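Local coordinates for PbSGBP-B lipoprotein (Prevotella bryantii B14, PDB 6D2Y), which probably binds polysaccharide at the cell surface as a lipoprotein of a polysaccharide utilization locus, and carries a bound magnesium ion in its beta-sandwich domain, at residues A[216-221]-A[453-458]; A[231-236]-A[295-300]; A[281-286]-A[340-345]. All coordinates share one frame; numbering follows the deposited sequence.

Contact 1 (A[216-221]-A[453-458]); sequences YMDNRG and NIRVVP
R220 and R455 reach across this contact in different ways, one lying over a valine and the other setting a face of its guanidinium against a backbone carbonyl. The chain of R220 turns at chi3 (-71°), which lays its guanidinium over the side chain of V457: CG2 of V457 sits against one face, 3.2 Å from NH2 of R220, with CD of P458 farther along the same face. D218 fixes the rotation of that flat group. Its carboxylate meets the guanidinium side-on in a salt bridge, NE of R220 to OD1 of D218 at 3.0 Å and NH2 of R220 to OD2 of D218 at 3.1 Å, each oxygen using its syn lone pair. OD1 also takes the backbone N-H of R220 from above the carboxylate plane, an Asx turn.

R455 comes from the strand, extended from CG to NE, and its guanidinium lies with one face against O of D218. A water joins the two charged groups, donating to OD2 of D218 and accepting from NE of R455 at 3.1 Å. The far end of R455 is held by salt bridges to E141 and E316, while O of D218 accepts from W142. G221 closes the contact with backbone alone: N of V456 donates to O of G221 at 3.0 Å, nearly straight at 165°, and CA of G221 makes a CH...O contact to O of V456. This is the loop joining strand 208-215 to strand 222-224, meeting strand 449-458 just before 222-224 pairs with it in an antiparallel sheet of the glycan-binding domain.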
loop_
_atom_site.group_PDB
_atom_site.type_symbol
_atom_site.label_atom_id
_atom_site.label_comp_id
_atom_site.label_asym_id
_atom_site.label_seq_id
_atom_site.Cartn_x
_atom_site.Cartn_y
_atom_site.Cartn_z
ATOM N N TYR A 216 10.798 -3.424 8.317
ATOM C CA TYR A 216 10.394 -3.638 9.701
ATOM C C TYR A 216 10.875 -2.477 10.565
ATOM O O TYR A 216 12.048 -2.102 10.497
ATOM C CB TYR A 216 10.976 -4.953 10.216
ATOM C CG TYR A 216 10.525 -5.297 11.610
ATOM C CD1 TYR A 216 9.194 -5.157 11.981
ATOM C CD2 TYR A 216 11.431 -5.733 12.567
ATOM C CE1 TYR A 216 8.773 -5.466 13.256
ATOM C CE2 TYR A 216 11.019 -6.041 13.849
ATOM C CZ TYR A 216 9.688 -5.902 14.188
ATOM O OH TYR A 216 9.264 -6.206 15.462
HETATM N N MSE A 217 9.983 -1.919 11.389
HETATM C CA MSE A 217 10.274 -0.694 12.156
HETATM C C MSE A 217 10.678 0.434 11.218
HETATM O O MSE A 217 11.610 1.168 11.520
HETATM C CB MSE A 217 11.406 -0.901 13.173
HETATM C CG MSE A 217 11.192 -1.977 14.258
HETATM SE SE MSE A 217 9.912 -1.688 15.721
HETATM C CE MSE A 217 8.515 -3.025 15.490
ATOM N N ASP A 218 9.980 0.570 10.092
ATOM C CA ASP A 218 10.404 1.492 9.043
ATOM C C ASP A 218 10.461 2.927 9.556
ATOM O O ASP A 218 9.489 3.437 10.120
ATOM C CB ASP A 218 9.447 1.395 7.855
ATOM C CG ASP A 218 10.113 1.724 6.538
ATOM O OD1 ASP A 218 11.186 2.362 6.549
ATOM O OD2 ASP A 218 9.556 1.337 5.489
ATOM N N ASN A 219 11.613 3.581 9.359
ATOM C CA ASN A 219 11.771 4.984 9.727
ATOM C C ASN A 219 12.305 5.823 8.571
ATOM O O ASN A 219 12.783 6.940 8.792
ATOM C CB ASN A 219 12.678 5.133 10.954
ATOM C CG ASN A 219 14.055 4.526 10.749
ATOM O OD1 ASN A 219 14.417 4.129 9.641
ATOM N ND2 ASN A 219 14.834 4.456 11.824
ATOM N N ARG A 220 12.246 5.312 7.345
ATOM C CA ARG A 220 12.683 6.096 6.198
ATOM C C ARG A 220 11.716 7.243 5.938
ATOM O O ARG A 220 10.496 7.080 6.023
ATOM C CB ARG A 220 12.809 5.210 4.956
ATOM C CG ARG A 220 13.584 3.916 5.185
ATOM C CD ARG A 220 13.522 2.995 3.972
ATOM N NE ARG A 220 12.204 2.397 3.777
ATOM C CZ ARG A 220 11.782 1.891 2.624
ATOM N NH1 ARG A 220 12.571 1.926 1.558
ATOM N NH2 ARG A 220 10.571 1.358 2.530
ATOM N N GLY A 221 12.271 8.412 5.620
ATOM C CA GLY A 221 11.452 9.593 5.410
ATOM C C GLY A 221 10.686 10.008 6.638
ATOM O O GLY A 221 9.609 10.602 6.528
ATOM N N ASN A 453 4.458 7.867 13.962
ATOM C CA ASN A 453 5.313 7.462 12.850
ATOM C C ASN A 453 4.799 7.977 11.501
ATOM O O ASN A 453 4.722 7.240 10.517
ATOM C CB ASN A 453 5.517 5.948 12.826
ATOM C CG ASN A 453 6.106 5.419 14.130
ATOM O OD1 ASN A 453 6.954 6.066 14.750
ATOM N ND2 ASN A 453 5.678 4.232 14.535
ATOM N N ILE A 454 4.496 9.272 11.454
ATOM C CA ILE A 454 4.173 9.931 10.194
ATOM C C ILE A 454 5.449 10.050 9.370
ATOM O O ILE A 454 6.412 10.701 9.786
ATOM C CB ILE A 454 3.544 11.307 10.443
ATOM C CG1 ILE A 454 2.366 11.199 11.415
ATOM C CG2 ILE A 454 3.110 11.940 9.127
ATOM C CD1 ILE A 454 1.946 12.532 12.005
ATOM N N ARG A 455 5.460 9.429 8.191
ATOM C CA ARG A 455 6.652 9.380 7.356
ATOM C C ARG A 455 6.248 9.401 5.888
ATOM O O ARG A 455 5.089 9.165 5.536
ATOM C CB ARG A 455 7.492 8.130 7.656
ATOM C CG ARG A 455 6.739 6.816 7.450
ATOM C CD ARG A 455 7.529 5.622 7.968
ATOM N NE ARG A 455 6.828 4.355 7.761
ATOM C CZ ARG A 455 6.001 3.801 8.644
ATOM N NH1 ARG A 455 5.760 4.400 9.802
ATOM N NH2 ARG A 455 5.411 2.647 8.371
ATOM N N VAL A 456 7.221 9.689 5.023
ATOM C CA VAL A 456 7.042 9.606 3.576
ATOM C C VAL A 456 8.055 8.611 3.025
ATOM O O VAL A 456 9.252 8.699 3.324
ATOM C CB VAL A 456 7.162 10.982 2.889
ATOM C CG1 VAL A 456 8.512 11.633 3.160
ATOM C CG2 VAL A 456 6.925 10.842 1.390
ATOM N N VAL A 457 7.569 7.665 2.223
ATOM C CA VAL A 457 8.347 6.481 1.854
ATOM C C VAL A 457 8.137 6.182 0.387
ATOM O O VAL A 457 7.069 6.465 -0.185
ATOM C CB VAL A 457 7.934 5.259 2.708
ATOM C CG1 VAL A 457 6.546 4.764 2.319
ATOM C CG2 VAL A 457 8.959 4.133 2.661
ATOM N N PRO A 458 9.160 5.643 -0.281
ATOM C CA PRO A 458 8.995 5.259 -1.685
ATOM C C PRO A 458 7.893 4.224 -1.860
ATOM O O PRO A 458 7.691 3.350 -1.017
ATOM C CB PRO A 458 10.363 4.684 -2.065
ATOM C CG PRO A 458 11.313 5.332 -1.130
ATOM C CD PRO A 458 10.568 5.537 0.155
HETATM O O HOH W 1 7.218 2.249 5.470
#

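Contact 2 (A[231-236]-A[295-300]); sequences SVTNEV and SHPRLC
T233 and S295 mark the nearest backbone approach, their CA atoms 6.2 Å apart, and the two loops meet through side chains, with one backbone N-H taking part. E235 does most of the work. Its chain leaves CB with CG anti to the carbonyl carbon (chi1 -72°) and runs on extended, which brings the carboxylate to the S295-H296 backbone. There the two oxygens divide the labour. OE1 of E235 takes the backbone N-H of H296 on its syn lone pair at 2.8 Å, an almost straight bond of 166°, while OE2 of E235 receives the hydroxyl OG of S295 at 2.7 Å, also on the syn side but 16° out of the carboxylate plane.

OE1 of E235 has a second donor from its own loop: OG1 of T233 binds it at 2.9 Å on the anti lone pair, away from OE2. Three bonds therefore grip this carboxylate and hold its rotation, and they would probably help to stabilise its negative charge. The contact pins two irregular connections of the glycan-binding domain together at its surface, one between strands 222-224 and 246-248, the other leading into the short, weakly bonded helical turn 299-302. N230 braces the first loop from within, its amide ND2 donating to OG1 of T233 and to O of E235.

Beside the polar grip the ring of P297 packs against T233, crossing it at a slant. Both CD and CG of P297 lie 3.7 Å from the methyl CG2 of T233, and CD of P297 also comes close to the hydroxyl oxygen, 3.3 Å from OG1 of T233. H296 starts away from the loop, yet its CD2 lies 4.0 Å from OE2 of E235; ND1 of H296 bonds to O of G285.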
loop_
_atom_site.group_PDB
_atom_site.type_symbol
_atom_site.label_atom_id
_atom_site.label_comp_id
_atom_site.label_asym_id
_atom_site.label_seq_id
_atom_site.Cartn_x
_atom_site.Cartn_y
_atom_site.Cartn_z
ATOM N N SER A 231 16.748 15.846 12.362
ATOM C CA SER A 231 18.163 15.919 12.023
ATOM C C SER A 231 18.649 17.330 11.725
ATOM O O SER A 231 19.862 17.563 11.733
ATOM C CB SER A 231 18.453 15.020 10.819
ATOM O OG SER A 231 19.540 15.520 10.060
ATOM N N VAL A 232 17.751 18.271 11.463
ATOM C CA VAL A 232 18.136 19.604 11.011
ATOM C C VAL A 232 18.209 20.594 12.167
ATOM O O VAL A 232 19.236 21.235 12.378
ATOM C CB VAL A 232 17.170 20.095 9.910
ATOM C CG1 VAL A 232 17.601 21.455 9.393
ATOM C CG2 VAL A 232 17.123 19.086 8.770
ATOM N N THR A 233 17.133 20.726 12.943
ATOM C CA THR A 233 17.086 21.699 14.027
ATOM C C THR A 233 17.216 21.077 15.407
ATOM O O THR A 233 17.126 21.800 16.404
ATOM C CB THR A 233 15.788 22.513 13.952
ATOM O OG1 THR A 233 14.659 21.650 14.148
ATOM C CG2 THR A 233 15.669 23.200 12.600
ATOM N N ASN A 234 17.431 19.761 15.495
ATOM C CA ASN A 234 17.576 19.068 16.777
ATOM C C ASN A 234 16.340 19.269 17.656
ATOM O O ASN A 234 16.437 19.451 18.872
ATOM C CB ASN A 234 18.846 19.513 17.507
ATOM C CG ASN A 234 19.224 18.585 18.646
ATOM O OD1 ASN A 234 18.762 17.445 18.712
ATOM N ND2 ASN A 234 20.061 19.072 19.554
ATOM N N GLU A 235 15.165 19.238 17.035
ATOM C CA GLU A 235 13.902 19.395 17.739
ATOM C C GLU A 235 13.035 18.164 17.523
ATOM O O GLU A 235 13.036 17.573 16.439
ATOM C CB GLU A 235 13.145 20.642 17.266
ATOM C CG GLU A 235 13.750 21.961 17.716
ATOM C CD GLU A 235 13.044 23.158 17.105
ATOM O OE1 GLU A 235 13.014 23.255 15.860
ATOM O OE2 GLU A 235 12.517 23.995 17.867
ATOM N N VAL A 236 12.300 17.780 18.563
ATOM C CA VAL A 236 11.281 16.745 18.453
ATOM C C VAL A 236 10.006 17.445 17.996
ATOM O O VAL A 236 9.346 18.135 18.775
ATOM C CB VAL A 236 11.086 15.991 19.769
ATOM C CG1 VAL A 236 10.184 14.783 19.554
ATOM C CG2 VAL A 236 12.429 15.557 20.328
ATOM N N SER A 295 14.112 27.121 14.004
ATOM C CA SER A 295 13.167 26.392 14.832
ATOM C C SER A 295 11.950 26.053 13.983
ATOM O O SER A 295 11.469 26.894 13.217
ATOM C CB SER A 295 12.753 27.207 16.064
ATOM O OG SER A 295 11.918 26.449 16.920
ATOM N N HIS A 296 11.465 24.815 14.118
ATOM C CA HIS A 296 10.369 24.273 13.321
ATOM C C HIS A 296 10.723 24.300 11.839
ATOM O O HIS A 296 10.213 25.147 11.095
ATOM C CB HIS A 296 9.071 25.043 13.569
ATOM C CG HIS A 296 8.626 25.037 14.997
ATOM N ND1 HIS A 296 7.665 25.900 15.479
ATOM C CD2 HIS A 296 9.003 24.269 16.046
ATOM C CE1 HIS A 296 7.473 25.668 16.765
ATOM N NE2 HIS A 296 8.272 24.683 17.133
ATOM N N PRO A 297 11.569 23.386 11.371
ATOM C CA PRO A 297 11.985 23.419 9.965
ATOM C C PRO A 297 10.858 23.008 9.033
ATOM O O PRO A 297 9.848 22.426 9.439
ATOM C CB PRO A 297 13.133 22.408 9.916
ATOM C CG PRO A 297 12.789 21.425 10.992
ATOM C CD PRO A 297 12.115 22.217 12.084
ATOM N N ARG A 298 11.049 23.325 7.755
ATOM C CA ARG A 298 10.139 22.848 6.726
ATOM C C ARG A 298 10.224 21.330 6.632
ATOM O O ARG A 298 11.306 20.744 6.730
ATOM C CB ARG A 298 10.477 23.490 5.379
ATOM C CG ARG A 298 10.033 24.941 5.264
ATOM C CD ARG A 298 10.920 25.756 4.328
ATOM N NE ARG A 298 10.922 25.244 2.961
ATOM C CZ ARG A 298 12.013 24.837 2.318
ATOM N NH1 ARG A 298 13.196 24.888 2.916
ATOM N NH2 ARG A 298 11.922 24.385 1.076
ATOM N N LEU A 299 9.070 20.685 6.451
ATOM C CA LEU A 299 9.052 19.228 6.406
ATOM C C LEU A 299 9.820 18.691 5.204
ATOM O O LEU A 299 10.362 17.582 5.260
ATOM C CB LEU A 299 7.611 18.722 6.395
ATOM C CG LEU A 299 6.835 19.006 7.681
ATOM C CD1 LEU A 299 5.410 18.506 7.563
ATOM C CD2 LEU A 299 7.532 18.367 8.873
ATOM N N CYS A 300 9.890 19.463 4.117
ATOM C CA CYS A 300 10.644 19.029 2.945
ATOM C C CYS A 300 12.148 19.039 3.186
ATOM O O CYS A 300 12.893 18.451 2.395
ATOM C CB CYS A 300 10.305 19.911 1.746
ATOM S SG CYS A 300 10.516 21.678 2.046
#

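Contact 3 (A[281-286]-A[340-345]); sequences EYWAGN and ISLGNA
The indole of W283 and the side chain of I340 form the tight end of this contact. With CG1 anti to its backbone N (chi1 -179°), I340 swings its ethyl arm across the ring system at about a right angle. CG1 of I340 stands 3.4 Å from the centroid of the five-membered ring of W283 and only 7° off its normal, a CH-pi contact squarely over the face; CD1 of I340 continues over the middle of the indole, 3.6 Å from CD2 of W283. Two outside partners fix the ring's setting: NE1 of W283 bonds to OD1 of N425 on strand 423-428, and W242 meets the indole edge-to-face.

L342 fills the next position, its CB 4.0 Å from CB of W283. The backbones join here through one hydrogen bond, N of L342 to O of A284 at 3.0 Å and nearly straight (174°). Past it, CD2 of L342 presses on O of G285 at 3.2 Å. The backbone angles of G285, and the nearness of L342, suit a residue without a side chain.

The packing thins at N286, the partly exposed end. Its side chain runs alongside L342 in the same direction, and the nearest pair is OD1 of N286 with CD2 of L342 at 3.6 Å. N of N286 and O of L342 are close, but the angle is too poor for a hydrogen bond; N of N286 bonds to E291. Beyond this point G343 carries the second loop off to the exposed N344. In this beta-sandwich domain the contact packs the long connection between strands 330-335 and 372-374 against the outgoing end of edge strand 279-282, away from the magnesium site.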
loop_
_atom_site.group_PDB
_atom_site.type_symbol
_atom_site.label_atom_id
_atom_site.label_comp_id
_atom_site.label_asym_id
_atom_site.label_seq_id
_atom_site.Cartn_x
_atom_site.Cartn_y
_atom_site.Cartn_z
ATOM N N GLU A 281 -1.938 20.513 13.581
ATOM C CA GLU A 281 -1.328 21.516 12.719
ATOM C C GLU A 281 0.157 21.624 13.026
ATOM O O GLU A 281 0.537 21.961 14.152
ATOM C CB GLU A 281 -2.015 22.876 12.892
ATOM C CG GLU A 281 -3.532 22.840 12.737
ATOM C CD GLU A 281 -4.246 23.857 13.614
ATOM O OE1 GLU A 281 -3.564 24.595 14.357
ATOM O OE2 GLU A 281 -5.493 23.922 13.553
ATOM N N TYR A 282 0.992 21.341 12.028
ATOM C CA TYR A 282 2.416 21.655 12.081
ATOM C C TYR A 282 2.711 22.689 11.003
ATOM O O TYR A 282 2.718 22.368 9.810
ATOM C CB TYR A 282 3.295 20.420 11.889
ATOM C CG TYR A 282 4.769 20.774 11.873
ATOM C CD1 TYR A 282 5.486 20.892 13.055
ATOM C CD2 TYR A 282 5.435 21.022 10.678
ATOM C CE1 TYR A 282 6.826 21.232 13.050
ATOM C CE2 TYR A 282 6.775 21.366 10.664
ATOM C CZ TYR A 282 7.465 21.468 11.853
ATOM O OH TYR A 282 8.799 21.804 11.845
ATOM N N TRP A 283 2.967 23.922 11.422
ATOM C CA TRP A 283 3.315 25.007 10.514
ATOM C C TRP A 283 4.795 25.323 10.689
ATOM O O TRP A 283 5.254 25.553 11.812
ATOM C CB TRP A 283 2.448 26.239 10.777
ATOM C CG TRP A 283 0.970 25.942 10.755
ATOM C CD1 TRP A 283 0.354 24.883 10.148
ATOM C CD2 TRP A 283 -0.072 26.714 11.365
ATOM N NE1 TRP A 283 -1.004 24.949 10.345
ATOM C CE2 TRP A 283 -1.292 26.063 11.087
ATOM C CE3 TRP A 283 -0.093 27.892 12.118
ATOM C CZ2 TRP A 283 -2.517 26.552 11.538
ATOM C CZ3 TRP A 283 -1.309 28.374 12.563
ATOM C CH2 TRP A 283 -2.505 27.706 12.272
ATOM N N ALA A 284 5.537 25.307 9.584
ATOM C CA ALA A 284 6.966 25.584 9.638
ATOM C C ALA A 284 7.216 27.031 10.042
ATOM O O ALA A 284 6.449 27.935 9.694
ATOM C CB ALA A 284 7.615 25.298 8.284
ATOM N N GLY A 285 8.296 27.246 10.779
ATOM C CA GLY A 285 8.661 28.557 11.276
ATOM C C GLY A 285 8.344 28.708 12.754
ATOM O O GLY A 285 7.653 27.892 13.366
ATOM N N ASN A 286 8.874 29.785 13.328
ATOM C CA ASN A 286 8.650 30.086 14.739
ATOM C C ASN A 286 8.844 31.583 14.983
ATOM O O ASN A 286 9.677 32.015 15.780
ATOM C CB ASN A 286 9.567 29.236 15.617
ATOM C CG ASN A 286 9.137 29.222 17.076
ATOM O OD1 ASN A 286 7.965 29.432 17.393
ATOM N ND2 ASN A 286 10.085 28.961 17.970
ATOM N N ILE A 340 0.896 28.792 4.387
ATOM C CA ILE A 340 0.768 28.700 5.836
ATOM C C ILE A 340 2.166 28.695 6.439
ATOM O O ILE A 340 3.099 28.114 5.878
ATOM C CB ILE A 340 -0.038 27.443 6.246
ATOM C CG1 ILE A 340 -0.190 27.370 7.766
ATOM C CG2 ILE A 340 0.614 26.178 5.705
ATOM C CD1 ILE A 340 -0.955 28.531 8.351
ATOM N N SER A 341 2.300 29.353 7.587
ATOM C CA SER A 341 3.545 29.366 8.343
ATOM C C SER A 341 3.225 29.803 9.763
ATOM O O SER A 341 2.187 30.417 10.020
ATOM C CB SER A 341 4.585 30.298 7.710
ATOM O OG SER A 341 4.131 31.640 7.711
ATOM N N LEU A 342 4.123 29.470 10.687
ATOM C CA LEU A 342 3.964 29.864 12.086
ATOM C C LEU A 342 4.666 31.200 12.285
ATOM O O LEU A 342 5.879 31.252 12.500
ATOM C CB LEU A 342 4.519 28.802 13.026
ATOM C CG LEU A 342 4.313 29.133 14.506
ATOM C CD1 LEU A 342 2.840 29.041 14.879
ATOM C CD2 LEU A 342 5.156 28.238 15.400
ATOM N N GLY A 343 3.903 32.283 12.212
ATOM C CA GLY A 343 4.468 33.607 12.382
ATOM C C GLY A 343 3.509 34.662 11.861
ATOM O O GLY A 343 2.318 34.407 11.689
ATOM N N ASN A 344 4.059 35.847 11.624
ATOM C CA ASN A 344 3.287 36.954 11.084
ATOM C C ASN A 344 3.269 36.892 9.563
ATOM O O ASN A 344 4.215 36.421 8.926
ATOM C CB ASN A 344 3.862 38.296 11.544
ATOM C CG ASN A 344 3.566 38.587 13.004
ATOM O OD1 ASN A 344 2.407 38.715 13.402
ATOM N ND2 ASN A 344 4.617 38.703 13.809
ATOM N N ALA A 345 2.170 37.368 8.983
ATOM C CA ALA A 345 2.067 37.454 7.534
ATOM C C ALA A 345 2.968 38.564 7.006
ATOM O O ALA A 345 3.139 39.604 7.647
ATOM C CB ALA A 345 0.619 37.710 7.118
#

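Past the three N-terminal sheets, the chain reaches 216-221 as it enters the glycan-binding domain, and contact 1 closes its longest loop only when strand 449-458 returns near the C terminus. Contacts 2 and 3 both fall within that span. They cross: 231-236 comes first, then 281-286, then 295-300 joins back to 231-236, and finally 340-345 joins back to 281-286. Contacts 2 and 3 touch directly, OH of Y282 meeting O of P297 and N of G285 meeting O of H296, so three loops and edge strand 279-282 are tied into one cluster. Contact 1 stays apart, on the sheet of strand 449-458, its centre about 17 Å from that of contact 2 and 24 Å from that of contact 3.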